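Local coordinates for hypothetical oxidoreductase YDHF (Escherichia coli, PDB 1OG6), which probably works as an NADP-dependent oxidoreductase of the aldo-keto reductase family, reducing carbonyl compounds in an alpha/beta barrel that binds NADPH, at residues R23-N28 against Y58-A63; A52-G57 against C84-T89; G97-D102 against I127-P132. All coordinates share one frame; numbering follows the deposited sequence.

Contact 1 (R23-N28 against Y58-A63). With NAP (NADP nicotinamide-adenine-dinucleotide phosphate), chain F.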
# COMPACT_ATOMS: atom_id res chain seq x y z
N ARG C 23 -9.36 -27.85 -15.22
CA ARG C 23 -10.45 -28.30 -16.07
C ARG C 23 -10.37 -29.80 -16.30
O ARG C 23 -11.13 -30.34 -17.10
CB ARG C 23 -10.42 -27.58 -17.41
CG ARG C 23 -10.67 -26.09 -17.32
CD ARG C 23 -9.38 -25.30 -17.15
NE ARG C 23 -9.63 -23.87 -16.99
CZ ARG C 23 -10.39 -23.14 -17.81
NH1 ARG C 23 -10.55 -21.84 -17.58
NH2 ARG C 23 -11.00 -23.70 -18.85
N LEU C 24 -9.47 -30.47 -15.60
CA LEU C 24 -9.28 -31.91 -15.75
C LEU C 24 -10.58 -32.67 -15.95
O LEU C 24 -10.68 -33.51 -16.84
CB LEU C 24 -8.53 -32.49 -14.55
CG LEU C 24 -8.35 -34.01 -14.57
CD1 LEU C 24 -7.71 -34.45 -15.87
CD2 LEU C 24 -7.49 -34.42 -13.38
N MET C 25 -11.57 -32.38 -15.13
CA MET C 25 -12.85 -33.07 -15.24
C MET C 25 -13.46 -32.88 -16.62
O MET C 25 -14.05 -33.81 -17.18
CB MET C 25 -13.82 -32.57 -14.17
CG MET C 25 -13.45 -33.01 -12.76
SD MET C 25 -13.26 -34.81 -12.59
CE MET C 25 -11.56 -34.92 -12.22
N ASP C 26 -13.30 -31.68 -17.18
CA ASP C 26 -13.84 -31.33 -18.49
C ASP C 26 -13.15 -32.00 -19.66
O ASP C 26 -13.75 -32.19 -20.72
CB ASP C 26 -13.78 -29.82 -18.68
CG ASP C 26 -14.64 -29.08 -17.67
OD1 ASP C 26 -14.38 -27.89 -17.43
OD2 ASP C 26 -15.58 -29.70 -17.13
N TRP C 27 -11.88 -32.38 -19.49
CA TRP C 27 -11.16 -33.01 -20.58
C TRP C 27 -11.65 -34.44 -20.78
O TRP C 27 -11.37 -35.06 -21.80
CB TRP C 27 -9.65 -33.02 -20.30
CG TRP C 27 -9.09 -31.68 -19.92
CD1 TRP C 27 -9.65 -30.45 -20.16
CD2 TRP C 27 -7.87 -31.43 -19.22
NE1 TRP C 27 -8.85 -29.46 -19.65
CE2 TRP C 27 -7.75 -30.03 -19.07
CE3 TRP C 27 -6.86 -32.26 -18.70
CZ2 TRP C 27 -6.66 -29.44 -18.42
CZ3 TRP C 27 -5.78 -31.67 -18.06
CH2 TRP C 27 -5.69 -30.27 -17.92
N ASN C 28 -12.39 -34.95 -19.80
CA ASN C 28 -12.92 -36.31 -19.88
C ASN C 28 -11.82 -37.27 -20.32
O ASN C 28 -11.67 -37.56 -21.51
CB ASN C 28 -14.08 -36.37 -20.89
CG ASN C 28 -15.27 -35.52 -20.48
OD1 ASN C 28 -16.19 -35.29 -21.27
ND2 ASN C 28 -15.27 -35.06 -19.23
N TYR C 58 -14.03 -31.08 -5.95
CA TYR C 58 -13.23 -31.95 -5.10
C TYR C 58 -12.98 -33.31 -5.77
O TYR C 58 -12.77 -34.32 -5.08
CB TYR C 58 -13.93 -32.17 -3.76
CG TYR C 58 -14.17 -30.90 -2.95
CD1 TYR C 58 -13.14 -30.32 -2.21
CD2 TYR C 58 -15.44 -30.31 -2.90
CE1 TYR C 58 -13.37 -29.18 -1.44
CE2 TYR C 58 -15.67 -29.17 -2.12
CZ TYR C 58 -14.63 -28.61 -1.40
OH TYR C 58 -14.86 -27.50 -0.61
N GLN C 59 -12.98 -33.33 -7.10
CA GLN C 59 -12.76 -34.57 -7.86
C GLN C 59 -11.44 -34.64 -8.63
O GLN C 59 -10.88 -35.72 -8.79
CB GLN C 59 -13.89 -34.77 -8.86
CG GLN C 59 -15.24 -35.09 -8.26
CD GLN C 59 -16.35 -35.02 -9.29
OE1 GLN C 59 -16.64 -33.96 -9.83
NE2 GLN C 59 -16.97 -36.17 -9.57
N CYS C 60 -10.96 -33.50 -9.10
CA CYS C 60 -9.73 -33.43 -9.88
C CYS C 60 -8.49 -34.08 -9.27
O CYS C 60 -7.75 -34.77 -9.99
CB CYS C 60 -9.44 -31.98 -10.25
SG CYS C 60 -10.60 -31.32 -11.47
N GLU C 61 -8.25 -33.87 -7.98
CA GLU C 61 -7.09 -34.48 -7.33
C GLU C 61 -7.21 -36.00 -7.40
O GLU C 61 -6.31 -36.70 -7.87
CB GLU C 61 -7.01 -34.09 -5.86
CG GLU C 61 -6.81 -32.64 -5.58
CD GLU C 61 -6.43 -32.43 -4.14
OE1 GLU C 61 -7.12 -33.00 -3.26
OE2 GLU C 61 -5.44 -31.71 -3.88
N ALA C 62 -8.34 -36.49 -6.89
CA ALA C 62 -8.66 -37.90 -6.87
C ALA C 62 -8.52 -38.53 -8.26
O ALA C 62 -7.89 -39.57 -8.43
CB ALA C 62 -10.07 -38.09 -6.34
N ALA C 63 -9.11 -37.88 -9.25
CA ALA C 63 -9.06 -38.37 -10.62
C ALA C 63 -7.62 -38.55 -11.08
O ALA C 63 -7.31 -39.53 -11.76
CB ALA C 63 -9.77 -37.40 -11.54
PA NAP F . -5.71 -20.17 -19.26
O1A NAP F . -6.19 -18.87 -19.53
O2A NAP F . -4.28 -20.64 -19.45
O5B NAP F . -6.59 -21.24 -20.06
C5B NAP F . -6.86 -20.98 -21.45
C4B NAP F . -8.21 -21.72 -21.74
O4B NAP F . -8.46 -21.38 -23.16
C3B NAP F . -8.13 -23.26 -21.73
O3B NAP F . -9.31 -23.70 -21.07
C2B NAP F . -8.10 -23.73 -23.17
O2B NAP F . -8.97 -24.82 -23.44
C1B NAP F . -8.54 -22.49 -24.01
N9A NAP F . -7.65 -22.32 -25.15
C8A NAP F . -6.27 -22.41 -25.27
N7A NAP F . -5.81 -22.18 -26.49
C5A NAP F . -6.97 -21.93 -27.21
C6A NAP F . -7.13 -21.62 -28.58
N6A NAP F . -6.15 -21.50 -29.50
N1A NAP F . -8.44 -21.40 -29.04
N3A NAP F . -9.41 -21.80 -26.82
C4A NAP F . -8.11 -22.01 -26.39
O3 NAP F . -6.03 -20.51 -17.74
PN NAP F . -7.23 -21.26 -17.05
O1N NAP F . -8.24 -20.56 -16.26
O2N NAP F . -6.93 -22.72 -16.90
O5D NAP F . -6.41 -20.98 -15.68
C5D NAP F . -4.95 -21.16 -15.53
C4D NAP F . -4.60 -22.20 -14.48
O4D NAP F . -4.37 -21.63 -13.17
C3D NAP F . -5.61 -23.39 -14.27
O3D NAP F . -5.23 -24.55 -15.02
O2D NAP F . -4.94 -24.79 -12.32
C1D NAP F . -5.04 -22.41 -12.13
N1N NAP F . -6.00 -21.51 -11.38
C2N NAP F . -5.65 -20.94 -10.13
C3N NAP F . -6.58 -20.14 -9.47
C7N NAP F . -6.20 -19.53 -8.11
O7N NAP F . -7.04 -18.85 -7.58
N7N NAP F . -5.03 -19.74 -7.57
C4N NAP F . -7.91 -19.88 -10.03
C5N NAP F . -8.22 -20.47 -11.30
C6N NAP F . -7.28 -21.29 -11.99
P2B NAP F . -8.61 -26.03 -24.46
O1X NAP F . -7.55 -27.11 -24.30
O2X NAP F . -9.82 -26.27 -25.33
O3X NAP F . -9.21 -26.80 -23.30
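Met25 lies against the first turn of the helix that starts at Cys60, and Leu24 packs beside it. The Met25 chain sets out with CG beside its own backbone N, anti to the carbonyl carbon (chi1 -71°), and chi2 (-55°) then folds it, which carries SD to the CB of Gln59 at 3.8 Å. The two side chains cross there at about a right angle. Further back, Met25 CG meets Cys60 SG at 3.6 Å, while the methyl CE reaches over the start of the helix between Gln59, Cys60 and Ala63; its exact place there is doubtful. Leu24 comes in alongside. Its CB is 3.9 Å from Cys60 SG, and one branch of its fork, CD2, touches Ala63 CB at 4.2 Å and lies near the backbone oxygen of Cys60. Both residues thus meet Cys60 SG through carbon atoms.

Next comes the residue just before Leu24. Arg23 turns the other way, to the cofactor: NH1 donates to the phosphate oxygen O1N of NADP at 3.0 Å, bent to 140° at the hydrogen. NH2 lies 2.8 Å from the adenosine ribose hydroxyl O3B, and C3B of that ribose sits over one face of the guanidinium. The arginine's positive charge probably offsets the negative charge of the diphosphate. Behind the helix, Glu61 is hydrogen-bonded to Ser82 and Ser113, and Tyr58 meets Arg91 in a cation-pi contact and the backbone N of Thr88 through its hydroxyl; these hold segment 58-63 from its far side. A short helix that packs on a barrel helix, while the residue just ahead of it offers its guanidinium to the diphosphate, forms one wall of the NADP pocket in this aldo-keto reductase barrel.

Contact 2 (A52-G57 against C84-T89). With NAP (NADP nicotinamide-adenine-dinucleotide phosphate), chain F.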
# COMPACT_ATOMS: atom_id res chain seq x y z
N ALA C 52 -5.48 -28.28 -6.71
CA ALA C 52 -6.08 -27.56 -5.59
C ALA C 52 -7.19 -28.31 -4.87
O ALA C 52 -7.78 -29.26 -5.38
CB ALA C 52 -6.59 -26.20 -6.05
N ASP C 53 -7.44 -27.84 -3.65
CA ASP C 53 -8.45 -28.36 -2.75
C ASP C 53 -9.79 -28.61 -3.47
O ASP C 53 -10.15 -29.74 -3.78
CB ASP C 53 -8.64 -27.32 -1.63
CG ASP C 53 -9.25 -27.88 -0.37
OD1 ASP C 53 -9.40 -29.12 -0.26
OD2 ASP C 53 -9.56 -27.08 0.54
N ILE C 54 -10.48 -27.52 -3.74
CA ILE C 54 -11.80 -27.49 -4.37
C ILE C 54 -11.96 -27.89 -5.84
O ILE C 54 -13.09 -28.08 -6.29
CB ILE C 54 -12.36 -26.09 -4.23
CG1 ILE C 54 -11.52 -25.13 -5.08
CG2 ILE C 54 -12.29 -25.66 -2.77
CD1 ILE C 54 -11.90 -23.68 -4.95
N TYR C 55 -10.87 -28.00 -6.59
CA TYR C 55 -10.91 -28.32 -8.02
C TYR C 55 -11.75 -29.49 -8.52
O TYR C 55 -11.56 -30.64 -8.11
CB TYR C 55 -9.48 -28.48 -8.55
CG TYR C 55 -8.76 -27.18 -8.71
CD1 TYR C 55 -9.38 -25.99 -8.37
CD2 TYR C 55 -7.44 -27.13 -9.17
CE1 TYR C 55 -8.72 -24.78 -8.47
CE2 TYR C 55 -6.77 -25.92 -9.27
CZ TYR C 55 -7.42 -24.75 -8.92
OH TYR C 55 -6.77 -23.54 -8.95
N GLY C 56 -12.67 -29.17 -9.44
CA GLY C 56 -13.55 -30.17 -10.03
C GLY C 56 -14.60 -30.72 -9.08
O GLY C 56 -15.04 -31.86 -9.23
N GLY C 57 -15.01 -29.90 -8.12
CA GLY C 57 -15.98 -30.34 -7.15
C GLY C 57 -15.30 -31.34 -6.24
O GLY C 57 -15.90 -32.32 -5.81
N CYS C 84 -5.49 -25.12 -0.52
CA CYS C 84 -6.56 -25.44 0.42
C CYS C 84 -6.88 -24.13 1.12
O CYS C 84 -6.01 -23.27 1.25
CB CYS C 84 -6.09 -26.47 1.45
SG CYS C 84 -5.12 -25.77 2.81
N GLY C 85 -8.12 -23.98 1.57
CA GLY C 85 -8.48 -22.75 2.25
C GLY C 85 -9.78 -22.18 1.75
O GLY C 85 -10.18 -21.09 2.13
N ILE C 86 -10.44 -22.93 0.87
CA ILE C 86 -11.72 -22.48 0.33
C ILE C 86 -12.82 -23.52 0.58
O ILE C 86 -12.57 -24.72 0.64
CB ILE C 86 -11.62 -22.17 -1.19
CG1 ILE C 86 -10.56 -21.10 -1.44
CG2 ILE C 86 -12.96 -21.66 -1.72
CD1 ILE C 86 -10.51 -20.59 -2.86
N ALA C 87 -14.05 -23.03 0.75
CA ALA C 87 -15.18 -23.90 0.98
C ALA C 87 -16.25 -23.67 -0.10
O ALA C 87 -17.00 -22.70 -0.05
CB ALA C 87 -15.76 -23.64 2.36
N THR C 88 -16.29 -24.58 -1.07
CA THR C 88 -17.23 -24.53 -2.18
C THR C 88 -18.59 -25.06 -1.73
O THR C 88 -18.67 -25.77 -0.73
CB THR C 88 -16.72 -25.38 -3.36
OG1 THR C 88 -15.66 -24.67 -4.02
CG2 THR C 88 -17.82 -25.66 -4.36
N THR C 89 -19.65 -24.69 -2.44
CA THR C 89 -20.98 -25.17 -2.09
C THR C 89 -21.23 -26.54 -2.72
O THR C 89 -22.37 -27.00 -2.79
CB THR C 89 -22.08 -24.20 -2.54
OG1 THR C 89 -21.91 -23.88 -3.92
CG2 THR C 89 -22.03 -22.93 -1.71
PA NAP F . -5.71 -20.17 -19.26
O1A NAP F . -6.19 -18.87 -19.53
O2A NAP F . -4.28 -20.64 -19.45
O5B NAP F . -6.59 -21.24 -20.06
C5B NAP F . -6.86 -20.98 -21.45
C4B NAP F . -8.21 -21.72 -21.74
O4B NAP F . -8.46 -21.38 -23.16
C3B NAP F . -8.13 -23.26 -21.73
O3B NAP F . -9.31 -23.70 -21.07
C2B NAP F . -8.10 -23.73 -23.17
O2B NAP F . -8.97 -24.82 -23.44
C1B NAP F . -8.54 -22.49 -24.01
N9A NAP F . -7.65 -22.32 -25.15
C8A NAP F . -6.27 -22.41 -25.27
N7A NAP F . -5.81 -22.18 -26.49
C5A NAP F . -6.97 -21.93 -27.21
C6A NAP F . -7.13 -21.62 -28.58
N6A NAP F . -6.15 -21.50 -29.50
N1A NAP F . -8.44 -21.40 -29.04
N3A NAP F . -9.41 -21.80 -26.82
C4A NAP F . -8.11 -22.01 -26.39
O3 NAP F . -6.03 -20.51 -17.74
PN NAP F . -7.23 -21.26 -17.05
O1N NAP F . -8.24 -20.56 -16.26
O2N NAP F . -6.93 -22.72 -16.90
O5D NAP F . -6.41 -20.98 -15.68
C5D NAP F . -4.95 -21.16 -15.53
C4D NAP F . -4.60 -22.20 -14.48
O4D NAP F . -4.37 -21.63 -13.17
C3D NAP F . -5.61 -23.39 -14.27
O3D NAP F . -5.23 -24.55 -15.02
O2D NAP F . -4.94 -24.79 -12.32
C1D NAP F . -5.04 -22.41 -12.13
N1N NAP F . -6.00 -21.51 -11.38
C2N NAP F . -5.65 -20.94 -10.13
C3N NAP F . -6.58 -20.14 -9.47
C7N NAP F . -6.20 -19.53 -8.11
O7N NAP F . -7.04 -18.85 -7.58
N7N NAP F . -5.03 -19.74 -7.57
C4N NAP F . -7.91 -19.88 -10.03
C5N NAP F . -8.22 -20.47 -11.30
C6N NAP F . -7.28 -21.29 -11.99
P2B NAP F . -8.61 -26.03 -24.46
O1X NAP F . -7.55 -27.11 -24.30
O2X NAP F . -9.82 -26.27 -25.33
O3X NAP F . -9.21 -26.80 -23.30
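Ile54 turns its CG1 branch into the crowded position between backbone N and carbonyl carbon (chi1 68°), which puts CG2 beside the N and sends both branches to segment 84-89. CG2 comes to 3.9 Å from Ile86 CB, and CD1, at the end of the extended CG1 branch, touches Ile86 CG2 and CD1, both at 4.0 Å. The two isoleucines cross obliquely, branch against branch. Thr88 meets Ile54 at about a right angle, with OG1 3.6 Å from Ile54 CB.

Asp53, its CG anti to the backbone N (chi1 -159°), lays the carboxylate along the backbone at Cys84. OD2 is 3.4 Å from Cys84 CA and 3.6 Å from Gly85 N, a polar neighbour rather than a bond. His105 and Ser109 of helix 103-116 also touch this side chain. Gly85 holds backbone angles at which a CB would run into the carbonyl O of Cys84.

Tyr55 points the other way, to the cofactor: its OH lies 3.1 Å from C2N of the nicotinamide, and Ala52 CB sits over the centre of one ring face. A weak hydrogen bond joins the hydroxyl to Lys83, and Trp22 meets the ring with planes about 35° apart. Tyr55 is probably the proton donor, as in its relatives, and its place with a lysine beside it, close to the nicotinamide at the C-terminal mouth of the barrel, is consistent with the Tyr-Lys pair of the aldo-keto reductase catalytic tetrad.

Contact 3 (G97-D102 against I127-P132). With NAP (NADP nicotinamide-adenine-dinucleotide phosphate), chain F.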
# COMPACT_ATOMS: atom_id res chain seq x y z
N GLY C 97 -20.63 -19.83 -0.16
CA GLY C 97 -19.22 -19.84 -0.51
C GLY C 97 -18.42 -19.02 0.49
O GLY C 97 -18.72 -17.84 0.72
N HIS C 98 -17.40 -19.64 1.07
CA HIS C 98 -16.57 -18.96 2.06
C HIS C 98 -15.15 -19.53 2.13
O HIS C 98 -14.69 -20.19 1.20
CB HIS C 98 -17.23 -19.04 3.44
CG HIS C 98 -17.52 -20.43 3.89
ND1 HIS C 98 -18.40 -21.26 3.23
CD2 HIS C 98 -17.05 -21.15 4.94
CE1 HIS C 98 -18.45 -22.43 3.84
NE2 HIS C 98 -17.64 -22.39 4.88
N TYR C 99 -14.47 -19.25 3.24
CA TYR C 99 -13.10 -19.70 3.46
C TYR C 99 -12.94 -20.46 4.78
O TYR C 99 -13.67 -20.22 5.74
CB TYR C 99 -12.15 -18.50 3.50
CG TYR C 99 -12.19 -17.57 2.31
CD1 TYR C 99 -12.12 -18.06 1.01
CD2 TYR C 99 -12.19 -16.19 2.49
CE1 TYR C 99 -12.04 -17.20 -0.08
CE2 TYR C 99 -12.11 -15.32 1.41
CZ TYR C 99 -12.03 -15.84 0.13
OH TYR C 99 -11.92 -14.99 -0.94
N ILE C 100 -11.97 -21.38 4.82
CA ILE C 100 -11.68 -22.14 6.03
C ILE C 100 -10.17 -22.32 6.23
O ILE C 100 -9.60 -23.39 5.98
CB ILE C 100 -12.35 -23.53 6.01
CG1 ILE C 100 -13.80 -23.40 5.54
CG2 ILE C 100 -12.33 -24.13 7.41
CD1 ILE C 100 -14.45 -24.72 5.23
N THR C 101 -9.53 -21.24 6.69
CA THR C 101 -8.10 -21.21 6.96
C THR C 101 -7.85 -21.64 8.41
O THR C 101 -6.86 -21.27 9.03
CB THR C 101 -7.53 -19.79 6.75
OG1 THR C 101 -8.15 -18.88 7.65
CG2 THR C 101 -7.79 -19.31 5.33
N ASP C 102 -8.79 -22.43 8.93
CA ASP C 102 -8.74 -22.96 10.29
C ASP C 102 -7.61 -24.00 10.39
O ASP C 102 -7.48 -24.85 9.52
CB ASP C 102 -10.09 -23.60 10.62
CG ASP C 102 -10.06 -24.45 11.88
OD1 ASP C 102 -9.73 -23.90 12.96
OD2 ASP C 102 -10.38 -25.66 11.79
N ILE C 127 -2.06 -21.60 0.36
CA ILE C 127 -3.32 -21.18 0.97
C ILE C 127 -4.06 -20.57 -0.23
O ILE C 127 -3.78 -19.45 -0.65
CB ILE C 127 -3.12 -20.09 2.05
CG1 ILE C 127 -2.28 -20.64 3.20
CG2 ILE C 127 -4.47 -19.62 2.56
CD1 ILE C 127 -2.94 -21.75 3.95
N HIS C 128 -4.99 -21.34 -0.79
CA HIS C 128 -5.76 -20.94 -1.96
C HIS C 128 -6.13 -19.47 -2.12
O HIS C 128 -5.88 -18.88 -3.17
CB HIS C 128 -7.04 -21.77 -2.03
CG HIS C 128 -7.47 -22.12 -3.42
ND1 HIS C 128 -7.33 -21.26 -4.49
CD2 HIS C 128 -8.09 -23.22 -3.91
CE1 HIS C 128 -7.83 -21.82 -5.57
NE2 HIS C 128 -8.31 -23.01 -5.25
N ARG C 129 -6.72 -18.86 -1.10
CA ARG C 129 -7.16 -17.48 -1.21
C ARG C 129 -7.12 -16.77 0.17
O ARG C 129 -7.29 -17.42 1.20
CB ARG C 129 -8.58 -17.50 -1.80
CG ARG C 129 -9.23 -16.17 -2.09
CD ARG C 129 -8.83 -15.58 -3.44
NE ARG C 129 -9.32 -16.35 -4.58
CZ ARG C 129 -9.39 -15.88 -5.82
NH1 ARG C 129 -9.00 -14.64 -6.10
NH2 ARG C 129 -9.85 -16.65 -6.80
N PRO C 130 -6.85 -15.45 0.19
CA PRO C 130 -6.77 -14.62 1.41
C PRO C 130 -8.10 -14.44 2.15
O PRO C 130 -9.09 -13.94 1.61
CB PRO C 130 -6.21 -13.29 0.89
CG PRO C 130 -6.78 -13.22 -0.48
CD PRO C 130 -6.56 -14.63 -1.00
N ASP C 131 -8.11 -14.82 3.42
CA ASP C 131 -9.32 -14.79 4.23
C ASP C 131 -9.41 -13.67 5.29
O ASP C 131 -8.46 -13.44 6.04
CB ASP C 131 -9.45 -16.18 4.89
CG ASP C 131 -10.68 -16.32 5.75
OD1 ASP C 131 -11.76 -15.87 5.32
OD2 ASP C 131 -10.55 -16.89 6.85
N PRO C 132 -10.55 -12.95 5.34
CA PRO C 132 -10.74 -11.87 6.31
C PRO C 132 -10.57 -12.39 7.74
O PRO C 132 -10.12 -11.68 8.63
CB PRO C 132 -12.16 -11.39 6.05
CG PRO C 132 -12.31 -11.59 4.60
CD PRO C 132 -11.65 -12.94 4.36
PA NAP F . -5.71 -20.17 -19.26
O1A NAP F . -6.19 -18.87 -19.53
O2A NAP F . -4.28 -20.64 -19.45
O5B NAP F . -6.59 -21.24 -20.06
C5B NAP F . -6.86 -20.98 -21.45
C4B NAP F . -8.21 -21.72 -21.74
O4B NAP F . -8.46 -21.38 -23.16
C3B NAP F . -8.13 -23.26 -21.73
O3B NAP F . -9.31 -23.70 -21.07
C2B NAP F . -8.10 -23.73 -23.17
O2B NAP F . -8.97 -24.82 -23.44
C1B NAP F . -8.54 -22.49 -24.01
N9A NAP F . -7.65 -22.32 -25.15
C8A NAP F . -6.27 -22.41 -25.27
N7A NAP F . -5.81 -22.18 -26.49
C5A NAP F . -6.97 -21.93 -27.21
C6A NAP F . -7.13 -21.62 -28.58
N6A NAP F . -6.15 -21.50 -29.50
N1A NAP F . -8.44 -21.40 -29.04
N3A NAP F . -9.41 -21.80 -26.82
C4A NAP F . -8.11 -22.01 -26.39
O3 NAP F . -6.03 -20.51 -17.74
PN NAP F . -7.23 -21.26 -17.05
O1N NAP F . -8.24 -20.56 -16.26
O2N NAP F . -6.93 -22.72 -16.90
O5D NAP F . -6.41 -20.98 -15.68
C5D NAP F . -4.95 -21.16 -15.53
C4D NAP F . -4.60 -22.20 -14.48
O4D NAP F . -4.37 -21.63 -13.17
C3D NAP F . -5.61 -23.39 -14.27
O3D NAP F . -5.23 -24.55 -15.02
O2D NAP F . -4.94 -24.79 -12.32
C1D NAP F . -5.04 -22.41 -12.13
N1N NAP F . -6.00 -21.51 -11.38
C2N NAP F . -5.65 -20.94 -10.13
C3N NAP F . -6.58 -20.14 -9.47
C7N NAP F . -6.20 -19.53 -8.11
O7N NAP F . -7.04 -18.85 -7.58
N7N NAP F . -5.03 -19.74 -7.57
C4N NAP F . -7.91 -19.88 -10.03
C5N NAP F . -8.22 -20.47 -11.30
C6N NAP F . -7.28 -21.29 -11.99
P2B NAP F . -8.61 -26.03 -24.46
O1X NAP F . -7.55 -27.11 -24.30
O2X NAP F . -9.82 -26.27 -25.33
O3X NAP F . -9.21 -26.80 -23.30
O HOH W 1 -10.40 -12.58 -0.11
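The loop that follows barrel strand 122-127 lines the nicotinamide end of the NADP pocket, and here its outer part is held against the short strand 98-99. Tyr99 does most of the touching. Its ring lies along the loop, with Arg129 CG 3.2 Å from its OH and Pro132 CD at its edge, 3.8 Å from CD2. The ring and guanidinium planes are 23° apart as the two side chains cross. The Asp131 carboxylate also reaches the ring edge, though that approach is too close in the model to be read in detail. A water ties the far end of the ring to the loop, lying 3.0 Å from Tyr99 OH and donating to Pro130 O at 2.6 Å. A leucine in place of Tyr99 would probably lose this water link and leave Arg129 CG and Pro132 CD without the ring they pack on.

Thr101 OG1 donates to Asp131 OD2 at 3.2 Å, reaching the carboxylate on its anti side, 17° out of plane. Asp131 CG stands opposite its backbone N (chi1 -179°), which carries the carboxylate across to segment 97-102. The stronger partner of OD2 is Arg282 of the second subunit, in a salt bridge, so this corner belongs partly to the subunit interface. Thr101 CG2 also rests 3.6 Å from Asp131 CB.

On the cofactor side, the carboxamide oxygen O7N of NADP lies at the edge of the His128 ring, 3.7 Å from CE1. Ile127 packs under helices 103-116 and 136-147, against Ile106 of the first and Val139 and Phe143 of the second, while strand 98-99 runs antiparallel beside strand 79-87.

Overall arrangement
Along the chain, contacts 1 and 2 interlock, their segments alternating, and contact 3 follows both. Contacts 1 and 2 lie 12 Å apart between centres and touch, with a probable backbone hydrogen bond from Cys60 to Tyr55, since helices 55-58 and 60-69 follow each other directly. Contacts 2 and 3, 10 Å apart, join through the sheet: strand 79-87 pairs with both 98-99 and 122-127, and Ile86 packs on His128. Contacts 1 and 3 do not touch, their centres 22 Å apart. All three reach NADP, from the diphosphate at contact 1 to the nicotinamide at contacts 2 and 3, so successive loops of the barrel together shape one cofactor cleft.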